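Side-chain contact in putative carboxymuconolactone decarboxylase (Burkholderia xenovorans, PDB 2QEU), which belongs to the carboxymuconolactone decarboxylase family of AhpD-like proteins and may have peroxiredoxin activity: residues D100-I103 / E104-L108. Residues are numbered along the deposited sequence; the frame is centred on the assembly and turned at random.
Sequences DELI and EGILL
Four successive backbone hydrogen bonds join residues 100-103 to 104-107, from Glu104 N to Asp100 O (3.0 Å) through to Leu107 N to Ile103 O (3.1 Å), in the i to i+4 pattern of an alpha helix. Two apolar pairs follow the same spacing. Leu102 and Ile106 lie side by side and point the same way, with Leu102 CG 3.8 Å from Ile106 CD1. Ile103 and Leu107 run alongside each other in like manner, and Ile103 CG2 is 3.9 Å from Leu107 CD1. Ile103 CG2 is placed for this by standing opposite the backbone N, while CG1 takes the place beside that N (chi1 -66°). The helix, 99-113, belongs to the all-helical AhpD-like fold. Its Leu102 and Ile106 face packs on helices 65-79 and 122-137. Ile103 packs on Tyr38 and Leu107 on Ala39 of a third subunit. Glu104 CG rests 3.3 Å from Asp100 O, and the side chain is extended beyond CG (chi2 -173°). The Glu104 carboxylate accepts hydrogen bonds, OE2 from Lys62 N and OE1 from Leu63 N of the second subunit, which ties the helix to that neighbour. Glu101 OE2 is instead hydrogen-bonded to Tyr67 OH of its own chain.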
loop_
_atom_site.group_PDB
_atom_site.type_symbol
_atom_site.label_atom_id
_atom_site.label_comp_id
_atom_site.label_asym_id
_atom_site.label_seq_id
_atom_site.Cartn_x
_atom_site.Cartn_y
_atom_site.Cartn_z
ATOM N N ASP B 100 5.858 -13.024 24.707
ATOM C CA ASP B 100 4.386 -12.968 24.742
ATOM C C ASP B 100 3.820 -11.637 24.285
ATOM O O ASP B 100 2.846 -11.630 23.537
ATOM C CB ASP B 100 3.873 -13.257 26.146
ATOM C CG ASP B 100 4.038 -14.700 26.562
ATOM O OD1 ASP B 100 4.205 -15.585 25.694
ATOM O OD2 ASP B 100 4.020 -14.945 27.785
ATOM N N GLU B 101 4.381 -10.519 24.765
ATOM C CA GLU B 101 3.932 -9.184 24.354
ATOM C C GLU B 101 4.179 -8.947 22.857
ATOM O O GLU B 101 3.387 -8.320 22.183
ATOM C CB GLU B 101 4.633 -8.068 25.131
ATOM C CG GLU B 101 4.267 -7.976 26.581
ATOM C CD GLU B 101 5.089 -6.931 27.318
ATOM O OE1 GLU B 101 6.344 -6.944 27.222
ATOM O OE2 GLU B 101 4.457 -6.063 27.933
ATOM N N LEU B 102 5.309 -9.439 22.368
ATOM C CA LEU B 102 5.653 -9.307 20.969
ATOM C C LEU B 102 4.554 -9.933 20.119
ATOM O O LEU B 102 4.043 -9.333 19.166
ATOM C CB LEU B 102 6.980 -10.014 20.682
ATOM C CG LEU B 102 7.495 -9.953 19.228
ATOM C CD1 LEU B 102 7.935 -8.499 18.883
ATOM C CD2 LEU B 102 8.618 -10.974 19.000
ATOM N N ILE B 103 4.199 -11.169 20.454
ATOM C CA ILE B 103 3.205 -11.913 19.724
ATOM C C ILE B 103 1.858 -11.150 19.799
ATOM O O ILE B 103 1.180 -10.996 18.800
ATOM C CB ILE B 103 3.080 -13.384 20.223
ATOM C CG1 ILE B 103 4.369 -14.214 19.938
ATOM C CG2 ILE B 103 1.860 -14.082 19.608
ATOM C CD1 ILE B 103 4.415 -15.528 20.702
ATOM N N GLU B 104 1.469 -10.717 20.997
ATOM C CA GLU B 104 0.187 -10.007 21.136
ATOM C C GLU B 104 0.118 -8.773 20.226
ATOM O O GLU B 104 -0.916 -8.519 19.649
ATOM C CB GLU B 104 -0.103 -9.643 22.602
ATOM C CG GLU B 104 -0.395 -10.872 23.472
ATOM C CD GLU B 104 -0.856 -10.517 24.909
ATOM O OE1 GLU B 104 -1.267 -9.359 25.107
ATOM O OE2 GLU B 104 -0.899 -11.405 25.799
ATOM N N GLY B 105 1.226 -8.025 20.135
ATOM C CA GLY B 105 1.277 -6.830 19.326
ATOM C C GLY B 105 1.186 -7.114 17.857
ATOM O O GLY B 105 0.453 -6.461 17.114
ATOM N N ILE B 106 2.002 -8.086 17.411
ATOM C CA ILE B 106 2.034 -8.471 16.013
ATOM C C ILE B 106 0.677 -8.938 15.503
ATOM O O ILE B 106 0.261 -8.625 14.383
ATOM C CB ILE B 106 3.134 -9.509 15.692
ATOM C CG1 ILE B 106 4.486 -8.851 15.871
ATOM C CG2 ILE B 106 3.028 -10.030 14.234
ATOM C CD1 ILE B 106 5.692 -9.862 15.869
ATOM N N LEU B 107 -0.022 -9.740 16.289
ATOM C CA LEU B 107 -1.349 -10.221 15.899
ATOM C C LEU B 107 -2.306 -9.124 15.524
ATOM O O LEU B 107 -3.177 -9.286 14.685
ATOM C CB LEU B 107 -1.923 -11.126 16.986
ATOM C CG LEU B 107 -1.187 -12.454 17.272
ATOM C CD1 LEU B 107 -1.784 -13.121 18.532
ATOM C CD2 LEU B 107 -1.369 -13.364 16.015
ATOM N N LEU B 108 -2.183 -7.972 16.195
ATOM C CA LEU B 108 -3.126 -6.852 15.962
ATOM C C LEU B 108 -3.029 -6.350 14.532
ATOM O O LEU B 108 -4.010 -5.849 13.959
ATOM C CB LEU B 108 -2.841 -5.715 16.965
ATOM C CG LEU B 108 -3.093 -6.059 18.437
ATOM C CD1 LEU B 108 -2.532 -4.964 19.398
ATOM C CD2 LEU B 108 -4.533 -6.416 18.793
#